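Local coordinates for ankyrin repeat domain protein (Legionella pneumophila subsp. pneumophila, PDB 6MCA), which is a bacterial effector with ankyrin repeats and a cysteine protease-like region that interacts with the host LARP7 component of the 7SK snRNP complex, at residues A[149-154]-A[396-401]; A[160-165]-A[385-390]; A[412-417]-A[434-439]. All coordinates share one frame; numbering follows the deposited sequence.

Contact 1: A[149-154]-A[396-401]; sequences FALDFI and IQRFYL
Arg-398 reaches across from the C-terminal part of helix 373-399 to lay its guanidinium beside the backbone of Leu-151 on helix 147-162. CA of Asp-152 and CA of Arg-398 are 9.3 Å apart, a gap that needs a long side chain. Arginine suits the place: its chain is extended from CG to NE and carries several N-H groups to the far end. There it meets Leu-151 at about a right angle. CB of Leu-151 sits over one guanidinium face, toward the rim, 3.9 Å from NH1 of Arg-398. Leu-151 also packs on Val-129 of helix 126-131, so the arginine links helix 373-399 to that layer of helices.

NH1 of Arg-398 gives a weak bond to the carbonyl O of Leu-151, 3.3 Å long and bent to 131°. Two waters lie at the guanidinium edge, in its plane: one joins NH2 to that same carbonyl, the other joins NH1 to OD1 of Asp-152. The aspartate oxygen itself stands 4.3 Å from NH1 of Arg-398 and well out of the guanidinium plane, so the direct attraction is one of charge alone. Its other oxygen, OD2, is salt-bridged to Arg-406. Aliphatic cover from Leu-151 on one face, one weak direct bond and two water bridges thus make a hydrated link, in which water probably softens the attraction between Asp-152 and Arg-398.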
loop_
_atom_site.group_PDB
_atom_site.type_symbol
_atom_site.label_atom_id
_atom_site.label_comp_id
_atom_site.label_asym_id
_atom_site.label_seq_id
_atom_site.Cartn_x
_atom_site.Cartn_y
_atom_site.Cartn_z
ATOM N N PHE A 149 9.809 6.651 11.832
ATOM C CA PHE A 149 10.110 5.620 10.842
ATOM C C PHE A 149 8.870 5.266 10.025
ATOM O O PHE A 149 8.905 5.259 8.787
ATOM C CB PHE A 149 10.673 4.385 11.550
ATOM C CG PHE A 149 11.248 3.351 10.623
ATOM C CD1 PHE A 149 11.592 3.670 9.320
ATOM C CD2 PHE A 149 11.451 2.055 11.066
ATOM C CE1 PHE A 149 12.120 2.712 8.475
ATOM C CE2 PHE A 149 11.979 1.094 10.228
ATOM C CZ PHE A 149 12.315 1.424 8.931
ATOM N N ALA A 150 7.761 4.974 10.708
ATOM C CA ALA A 150 6.526 4.626 10.012
ATOM C C ALA A 150 6.032 5.786 9.158
ATOM O O ALA A 150 5.634 5.595 8.000
ATOM C CB ALA A 150 5.457 4.206 11.022
ATOM N N LEU A 151 6.046 7.002 9.716
ATOM C CA LEU A 151 5.569 8.158 8.960
ATOM C C LEU A 151 6.402 8.382 7.704
ATOM O O LEU A 151 5.854 8.642 6.625
ATOM C CB LEU A 151 5.578 9.406 9.840
ATOM C CG LEU A 151 4.596 9.429 11.014
ATOM C CD1 LEU A 151 4.601 10.793 11.686
ATOM C CD2 LEU A 151 3.196 9.055 10.555
ATOM N N ASP A 152 7.728 8.271 7.820
ATOM C CA ASP A 152 8.597 8.494 6.672
ATOM C C ASP A 152 8.419 7.408 5.623
ATOM O O ASP A 152 8.414 7.700 4.422
ATOM C CB ASP A 152 10.056 8.573 7.121
ATOM C CG ASP A 152 10.331 9.776 8.001
ATOM O OD1 ASP A 152 9.563 10.760 7.922
ATOM O OD2 ASP A 152 11.313 9.739 8.772
ATOM N N PHE A 153 8.272 6.149 6.049
ATOM C CA PHE A 153 8.014 5.081 5.087
ATOM C C PHE A 153 6.720 5.339 4.325
ATOM O O PHE A 153 6.683 5.253 3.089
ATOM C CB PHE A 153 7.959 3.726 5.796
ATOM C CG PHE A 153 7.601 2.579 4.886
ATOM C CD1 PHE A 153 8.585 1.900 4.188
ATOM C CD2 PHE A 153 6.282 2.182 4.730
ATOM C CE1 PHE A 153 8.262 0.850 3.348
ATOM C CE2 PHE A 153 5.953 1.133 3.890
ATOM C CZ PHE A 153 6.944 0.465 3.201
ATOM N N ILE A 154 5.643 5.652 5.051
ATOM C CA ILE A 154 4.351 5.889 4.411
ATOM C C ILE A 154 4.450 7.047 3.428
ATOM O O ILE A 154 3.984 6.957 2.285
ATOM C CB ILE A 154 3.266 6.146 5.473
ATOM C CG1 ILE A 154 3.046 4.896 6.326
ATOM C CG2 ILE A 154 1.967 6.591 4.811
ATOM C CD1 ILE A 154 2.236 5.150 7.581
ATOM N N ILE A 396 7.578 18.906 3.148
ATOM C CA ILE A 396 8.122 20.239 3.399
ATOM C C ILE A 396 8.003 20.600 4.875
ATOM O O ILE A 396 8.930 21.165 5.468
ATOM C CB ILE A 396 7.425 21.277 2.501
ATOM C CG1 ILE A 396 7.831 21.066 1.044
ATOM C CG2 ILE A 396 7.760 22.693 2.949
ATOM C CD1 ILE A 396 7.048 21.910 0.075
ATOM N N GLN A 397 6.869 20.267 5.496
ATOM C CA GLN A 397 6.681 20.582 6.908
ATOM C C GLN A 397 7.614 19.761 7.787
ATOM O O GLN A 397 8.188 20.285 8.749
ATOM C CB GLN A 397 5.225 20.348 7.309
ATOM C CG GLN A 397 4.967 20.459 8.802
ATOM C CD GLN A 397 3.501 20.290 9.154
ATOM O OE1 GLN A 397 2.662 21.110 8.781
ATOM N NE2 GLN A 397 3.186 19.220 9.876
ATOM N N ARG A 398 7.785 18.474 7.475
ATOM C CA ARG A 398 8.647 17.632 8.292
ATOM C C ARG A 398 10.121 17.973 8.128
ATOM O O ARG A 398 10.915 17.649 9.018
ATOM C CB ARG A 398 8.418 16.157 7.960
ATOM C CG ARG A 398 7.072 15.630 8.414
ATOM C CD ARG A 398 6.817 14.233 7.882
ATOM N NE ARG A 398 5.460 13.786 8.178
ATOM C CZ ARG A 398 4.905 12.694 7.665
ATOM N NH1 ARG A 398 5.594 11.929 6.829
ATOM N NH2 ARG A 398 3.661 12.365 7.989
ATOM N N PHE A 399 10.507 18.609 7.017
ATOM C CA PHE A 399 11.918 18.940 6.822
ATOM C C PHE A 399 12.449 19.836 7.938
ATOM O O PHE A 399 13.553 19.613 8.448
ATOM C CB PHE A 399 12.128 19.611 5.465
ATOM C CG PHE A 399 13.529 20.115 5.254
ATOM C CD1 PHE A 399 14.538 19.250 4.862
ATOM C CD2 PHE A 399 13.841 21.451 5.454
ATOM C CE1 PHE A 399 15.829 19.707 4.671
ATOM C CE2 PHE A 399 15.130 21.914 5.265
ATOM C CZ PHE A 399 16.125 21.040 4.873
ATOM N N TYR A 400 11.681 20.856 8.330
ATOM C CA TYR A 400 12.176 21.826 9.301
ATOM C C TYR A 400 12.205 21.277 10.722
ATOM O O TYR A 400 12.849 21.876 11.589
ATOM C CB TYR A 400 11.327 23.097 9.252
ATOM C CG TYR A 400 11.340 23.786 7.905
ATOM C CD1 TYR A 400 12.400 24.601 7.529
ATOM C CD2 TYR A 400 10.294 23.618 7.009
ATOM C CE1 TYR A 400 12.416 25.231 6.298
ATOM C CE2 TYR A 400 10.301 24.242 5.775
ATOM C CZ TYR A 400 11.363 25.048 5.425
ATOM O OH TYR A 400 11.373 25.672 4.199
ATOM N N LEU A 401 11.531 20.159 10.981
ATOM C CA LEU A 401 11.499 19.549 12.303
ATOM C C LEU A 401 12.385 18.315 12.404
ATOM O O LEU A 401 12.364 17.632 13.432
ATOM C CB LEU A 401 10.061 19.175 12.675
ATOM C CG LEU A 401 9.015 20.286 12.772
ATOM C CD1 LEU A 401 7.630 19.734 12.470
ATOM C CD2 LEU A 401 9.046 20.927 14.148
HETATM O O HOH W 1 3.198 9.886 6.518
HETATM O O HOH W 2 8.541 12.164 5.781
#

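Contact 2: A[160-165]-A[385-390]; sequences GHRFEL and EWDKDR
A salt-bridge network of Arg-162, Asp-387 and Arg-390 pins the end of helix 147-162 to the middle of helix 373-399. Arg-162 grips the aspartate side-on, with two of its nitrogens directed at one oxygen: NE lies 2.6 Å and NH2 2.9 Å from OD2 of Asp-387. That oxygen is in the guanidinium plane, but the carboxylate is turned 85° against it. NE meets OD2 on its anti lone pair, whereas NH2 comes in from above the carboxylate plane. A bend at chi2 (-72°) swings the arginine chain round to this oxygen. The other one, OD1 of Asp-387, accepts from NH2 of Arg-390 at 2.6 Å on its syn side, so the buried aspartate is shared between two positive groups that should stabilise its charge. Trp-383 adds a cation-pi contact to Arg-162.

Just beyond Arg-162 the helix ends in a Schellman motif, with Glu-164 at positive phi, and at this turn Phe-163 lies against Lys-388. CG of Lys-388 lies over one face of the phenyl ring, toward its rim, and CB of Lys-388 approaches CZ of Phe-163 to 3.8 Å. A lysine can serve two ends here: its first methylenes, CB and CG, lie against the ring, and its chain, extended beyond CG, carries CE past the carbonyl of Arg-162, 3.3 Å from that O. NZ of Lys-388 then forms a salt bridge with OE1 of Glu-385 at 3.1 Å, three residues back on the same helix. Phe-163 is also packed against Ile-417 and Ala-421 of helix 404-421.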
loop_
_atom_site.group_PDB
_atom_site.type_symbol
_atom_site.label_atom_id
_atom_site.label_comp_id
_atom_site.label_asym_id
_atom_site.label_seq_id
_atom_site.Cartn_x
_atom_site.Cartn_y
_atom_site.Cartn_z
ATOM N N GLY A 160 6.376 8.264 -4.010
ATOM C CA GLY A 160 6.859 7.493 -5.143
ATOM C C GLY A 160 5.737 7.002 -6.036
ATOM O O GLY A 160 5.892 6.921 -7.256
ATOM N N HIS A 161 4.587 6.677 -5.442
ATOM C CA HIS A 161 3.463 6.209 -6.249
ATOM C C HIS A 161 2.730 7.365 -6.925
ATOM O O HIS A 161 2.467 7.318 -8.132
ATOM C CB HIS A 161 2.503 5.393 -5.384
ATOM C CG HIS A 161 3.010 4.026 -5.047
ATOM N ND1 HIS A 161 3.623 3.210 -5.974
ATOM C CD2 HIS A 161 2.994 3.329 -3.885
ATOM C CE1 HIS A 161 3.963 2.072 -5.399
ATOM N NE2 HIS A 161 3.593 2.118 -4.132
ATOM N N ARG A 162 2.394 8.413 -6.165
ATOM C CA ARG A 162 1.608 9.514 -6.716
ATOM C C ARG A 162 2.371 10.257 -7.804
ATOM O O ARG A 162 1.789 10.646 -8.825
ATOM C CB ARG A 162 1.205 10.481 -5.602
ATOM C CG ARG A 162 0.187 9.928 -4.625
ATOM C CD ARG A 162 -1.193 9.826 -5.247
ATOM N NE ARG A 162 -2.202 9.501 -4.244
ATOM C CZ ARG A 162 -3.337 8.862 -4.505
ATOM N NH1 ARG A 162 -3.613 8.472 -5.743
ATOM N NH2 ARG A 162 -4.194 8.607 -3.525
ATOM N N PHE A 163 3.668 10.472 -7.604
ATOM C CA PHE A 163 4.494 11.181 -8.571
ATOM C C PHE A 163 5.166 10.251 -9.572
ATOM O O PHE A 163 5.937 10.727 -10.413
ATOM C CB PHE A 163 5.550 12.022 -7.846
ATOM C CG PHE A 163 4.985 13.223 -7.139
ATOM C CD1 PHE A 163 4.714 14.390 -7.836
ATOM C CD2 PHE A 163 4.715 13.182 -5.781
ATOM C CE1 PHE A 163 4.190 15.496 -7.190
ATOM C CE2 PHE A 163 4.190 14.285 -5.129
ATOM C CZ PHE A 163 3.929 15.443 -5.836
ATOM N N GLU A 164 4.894 8.945 -9.497
ATOM C CA GLU A 164 5.410 7.962 -10.453
ATOM C C GLU A 164 6.934 8.002 -10.535
ATOM O O GLU A 164 7.518 7.974 -11.619
ATOM C CB GLU A 164 4.787 8.158 -11.836
ATOM C CG GLU A 164 3.283 7.938 -11.875
ATOM C CD GLU A 164 2.710 8.071 -13.271
ATOM O OE1 GLU A 164 1.542 8.496 -13.399
ATOM O OE2 GLU A 164 3.428 7.752 -14.242
ATOM N N LEU A 165 7.585 8.065 -9.377
ATOM C CA LEU A 165 9.037 8.122 -9.331
ATOM C C LEU A 165 9.641 6.752 -9.610
ATOM O O LEU A 165 9.078 5.713 -9.252
ATOM C CB LEU A 165 9.511 8.632 -7.969
ATOM C CG LEU A 165 8.965 9.993 -7.534
ATOM C CD1 LEU A 165 9.522 10.384 -6.173
ATOM C CD2 LEU A 165 9.285 11.053 -8.575
ATOM N N GLU A 385 -4.689 14.992 -7.483
ATOM C CA GLU A 385 -3.852 16.185 -7.383
ATOM C C GLU A 385 -3.771 16.685 -5.943
ATOM O O GLU A 385 -2.695 17.092 -5.475
ATOM C CB GLU A 385 -4.379 17.279 -8.311
ATOM C CG GLU A 385 -4.176 16.987 -9.794
ATOM C CD GLU A 385 -2.722 16.737 -10.153
ATOM O OE1 GLU A 385 -2.400 15.612 -10.589
ATOM O OE2 GLU A 385 -1.900 17.665 -10.002
ATOM N N TRP A 386 -4.898 16.653 -5.222
ATOM C CA TRP A 386 -4.890 17.045 -3.819
ATOM C C TRP A 386 -3.951 16.162 -3.008
ATOM O O TRP A 386 -3.233 16.654 -2.133
ATOM C CB TRP A 386 -6.307 16.984 -3.248
ATOM C CG TRP A 386 -6.376 17.296 -1.784
ATOM C CD1 TRP A 386 -6.632 18.509 -1.216
ATOM C CD2 TRP A 386 -6.179 16.379 -0.699
ATOM N NE1 TRP A 386 -6.608 18.406 0.154
ATOM C CE2 TRP A 386 -6.331 17.108 0.496
ATOM C CE3 TRP A 386 -5.889 15.013 -0.624
ATOM C CZ2 TRP A 386 -6.204 16.517 1.752
ATOM C CZ3 TRP A 386 -5.761 14.430 0.622
ATOM C CH2 TRP A 386 -5.919 15.180 1.792
ATOM N N ASP A 387 -3.935 14.855 -3.288
ATOM C CA ASP A 387 -3.071 13.957 -2.527
ATOM C C ASP A 387 -1.602 14.189 -2.860
ATOM O O ASP A 387 -0.743 14.129 -1.969
ATOM C CB ASP A 387 -3.463 12.504 -2.789
ATOM C CG ASP A 387 -3.162 11.600 -1.608
ATOM O OD1 ASP A 387 -3.418 12.019 -0.459
ATOM O OD2 ASP A 387 -2.670 10.474 -1.827
ATOM N N LYS A 388 -1.294 14.446 -4.135
ATOM C CA LYS A 388 0.063 14.845 -4.505
ATOM C C LYS A 388 0.522 16.035 -3.670
ATOM O O LYS A 388 1.580 15.996 -3.021
ATOM C CB LYS A 388 0.124 15.199 -5.992
ATOM C CG LYS A 388 0.026 14.028 -6.951
ATOM C CD LYS A 388 0.169 14.515 -8.386
ATOM C CE LYS A 388 0.024 13.384 -9.387
ATOM N NZ LYS A 388 0.118 13.881 -10.789
ATOM N N ASP A 389 -0.276 17.106 -3.676
ATOM C CA ASP A 389 0.110 18.309 -2.947
ATOM C C ASP A 389 0.156 18.071 -1.440
ATOM O O ASP A 389 0.998 18.655 -0.751
ATOM C CB ASP A 389 -0.841 19.455 -3.289
ATOM C CG ASP A 389 -0.671 19.942 -4.717
ATOM O OD1 ASP A 389 0.481 19.979 -5.201
ATOM O OD2 ASP A 389 -1.687 20.284 -5.359
ATOM N N ARG A 390 -0.713 17.203 -0.917
ATOM C CA ARG A 390 -0.707 16.903 0.512
ATOM C C ARG A 390 0.582 16.201 0.919
ATOM O O ARG A 390 1.188 16.538 1.943
ATOM C CB ARG A 390 -1.924 16.045 0.871
ATOM C CG ARG A 390 -2.096 15.777 2.362
ATOM C CD ARG A 390 -1.530 14.419 2.771
ATOM N NE ARG A 390 -2.241 13.304 2.150
ATOM C CZ ARG A 390 -2.134 12.038 2.543
ATOM N NH1 ARG A 390 -1.342 11.722 3.559
ATOM N NH2 ARG A 390 -2.818 11.087 1.921
#

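Contact 3: A[412-417]-A[434-439]; sequences AILGGI and EKILNI
Leu-414 and Ile-436 are the residues at which segments 412-417 and 434-439 come nearest, with their CA atoms 6.2 Å apart. Ile-436 faces its neighbour with both branches. CG2 is anti to the backbone N and rests 3.8 Å from CB of Leu-414; it also lies 3.6 Å from the carbonyl O of Leu-414. The longer branch leaves in another direction: CG1 stands beside the backbone N (chi1 -66°), and CD1 is carried on to CG2 of Ile-417, 3.8 Å away. A beta-branched residue is apt here because two arms diverging from one CB can touch two residues of the facing helix, Leu-414 and Ile-417, which lie nearly one turn apart.

Leu-414 uses a different part of itself on each partner. Its CB serves Ile-436, whereas its fork sends CD1 to the methyl end of Ile-439. These two side chains cross at about a right angle, with CD1 of Leu-414 and CD1 of Ile-439 3.8 Å apart. Ile-417 offers its shorter branch, CG2, and meets Ile-436 obliquely.

All four touching residues are buried and aliphatic, as suits a surface closed by dispersion and exclusion of water. Leu-414 packs further on Leu-392 and Cys-395 of helix 373-399, and Ile-439 on Phe-399. The segment axes pass 9.9 Å apart at 142° between their directions, so these successive helices, joined by a short loop, form a splayed alpha-helical hairpin.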
loop_
_atom_site.group_PDB
_atom_site.type_symbol
_atom_site.label_atom_id
_atom_site.label_comp_id
_atom_site.label_asym_id
_atom_site.label_seq_id
_atom_site.Cartn_x
_atom_site.Cartn_y
_atom_site.Cartn_z
ATOM N N ALA A 412 16.451 14.366 -0.485
ATOM C CA ALA A 412 16.567 13.451 -1.618
ATOM C C ALA A 412 15.206 13.188 -2.253
ATOM O O ALA A 412 15.079 13.166 -3.483
ATOM C CB ALA A 412 17.216 12.142 -1.173
ATOM N N ILE A 413 14.175 12.993 -1.427
ATOM C CA ILE A 413 12.832 12.760 -1.960
ATOM C C ILE A 413 12.344 13.977 -2.740
ATOM O O ILE A 413 11.777 13.849 -3.836
ATOM C CB ILE A 413 11.862 12.390 -0.823
ATOM C CG1 ILE A 413 12.310 11.097 -0.138
ATOM C CG2 ILE A 413 10.444 12.244 -1.354
ATOM C CD1 ILE A 413 11.541 10.780 1.126
ATOM N N LEU A 414 12.556 15.176 -2.190
ATOM C CA LEU A 414 12.116 16.392 -2.869
ATOM C C LEU A 414 12.863 16.591 -4.182
ATOM O O LEU A 414 12.270 17.007 -5.186
ATOM C CB LEU A 414 12.307 17.605 -1.958
ATOM C CG LEU A 414 11.505 17.632 -0.653
ATOM C CD1 LEU A 414 11.863 18.859 0.173
ATOM C CD2 LEU A 414 10.013 17.580 -0.928
ATOM N N GLY A 415 14.165 16.298 -4.195
ATOM C CA GLY A 415 14.919 16.390 -5.434
ATOM C C GLY A 415 14.446 15.393 -6.472
ATOM O O GLY A 415 14.397 15.703 -7.666
ATOM N N GLY A 416 14.094 14.182 -6.034
ATOM C CA GLY A 416 13.511 13.220 -6.954
ATOM C C GLY A 416 12.220 13.725 -7.566
ATOM O O GLY A 416 12.015 13.637 -8.780
ATOM N N ILE A 417 11.331 14.266 -6.726
ATOM C CA ILE A 417 10.094 14.869 -7.228
ATOM C C ILE A 417 10.413 15.926 -8.278
ATOM O O ILE A 417 9.893 15.895 -9.400
ATOM C CB ILE A 417 9.274 15.470 -6.073
ATOM C CG1 ILE A 417 8.855 14.391 -5.075
ATOM C CG2 ILE A 417 8.054 16.206 -6.615
ATOM C CD1 ILE A 417 8.010 14.924 -3.937
ATOM N N GLU A 434 8.733 25.602 -6.997
ATOM C CA GLU A 434 9.046 26.707 -6.096
ATOM C C GLU A 434 9.065 26.231 -4.647
ATOM O O GLU A 434 10.002 26.529 -3.889
ATOM C CB GLU A 434 8.028 27.834 -6.279
ATOM C CG GLU A 434 8.541 29.214 -5.909
ATOM C CD GLU A 434 9.431 29.811 -6.981
ATOM O OE1 GLU A 434 10.668 29.784 -6.812
ATOM O OE2 GLU A 434 8.892 30.305 -7.993
ATOM N N LYS A 435 8.027 25.488 -4.251
ATOM C CA LYS A 435 7.984 24.901 -2.914
ATOM C C LYS A 435 9.245 24.100 -2.615
ATOM O O LYS A 435 9.810 24.197 -1.519
ATOM C CB LYS A 435 6.755 24.003 -2.773
ATOM C CG LYS A 435 5.433 24.719 -2.567
ATOM C CD LYS A 435 4.358 23.713 -2.176
ATOM C CE LYS A 435 2.961 24.287 -2.325
ATOM N NZ LYS A 435 1.921 23.236 -2.139
ATOM N N ILE A 436 9.700 23.302 -3.582
ATOM C CA ILE A 436 10.842 22.420 -3.350
ATOM C C ILE A 436 12.146 23.213 -3.328
ATOM O O ILE A 436 13.017 22.981 -2.480
ATOM C CB ILE A 436 10.870 21.307 -4.413
ATOM C CG1 ILE A 436 9.661 20.384 -4.247
ATOM C CG2 ILE A 436 12.164 20.516 -4.329
ATOM C CD1 ILE A 436 9.317 19.598 -5.492
ATOM N N LEU A 437 12.305 24.155 -4.261
ATOM C CA LEU A 437 13.518 24.956 -4.336
ATOM C C LEU A 437 13.682 25.859 -3.126
ATOM O O LEU A 437 14.808 26.277 -2.834
ATOM C CB LEU A 437 13.519 25.793 -5.614
ATOM C CG LEU A 437 13.738 25.020 -6.917
ATOM C CD1 LEU A 437 13.564 25.936 -8.120
ATOM C CD2 LEU A 437 15.103 24.356 -6.927
ATOM N N ASN A 438 12.590 26.179 -2.424
ATOM C CA ASN A 438 12.733 26.863 -1.142
ATOM C C ASN A 438 13.659 26.103 -0.198
ATOM O O ASN A 438 14.361 26.717 0.614
ATOM C CB ASN A 438 11.364 27.057 -0.489
ATOM C CG ASN A 438 10.843 28.469 -0.640
ATOM O OD1 ASN A 438 11.406 29.276 -1.379
ATOM N ND2 ASN A 438 9.762 28.778 0.066
ATOM N N ILE A 439 13.682 24.777 -0.296
ATOM C CA ILE A 439 14.517 23.942 0.556
ATOM C C ILE A 439 15.812 23.542 -0.140
ATOM O O ILE A 439 16.880 23.567 0.474
ATOM C CB ILE A 439 13.725 22.697 1.012
ATOM C CG1 ILE A 439 12.593 23.102 1.960
ATOM C CG2 ILE A 439 14.645 21.679 1.671
ATOM C CD1 ILE A 439 11.740 21.941 2.421
#

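In the fold
From the N terminus the chain runs through a series of helices, ankyrin repeats among them, to helix 147-162, which with the turn just after it supplies the first segments of contacts 1 and 2. It then crosses the sheets and helices of the middle region before returning as helix 373-399. Residues 385-390 close contact 2 first and 396-401 close contact 1 later, so the smaller loop sits within the larger, with centres 15 Å apart. Contact 3 follows in series, a short-range closure between helices 404-421 and 427-440. It touches contact 1 through Ile-396 and Phe-399, and contact 2 through Phe-163 and Leu-165, joining the C-terminal helices to that pair.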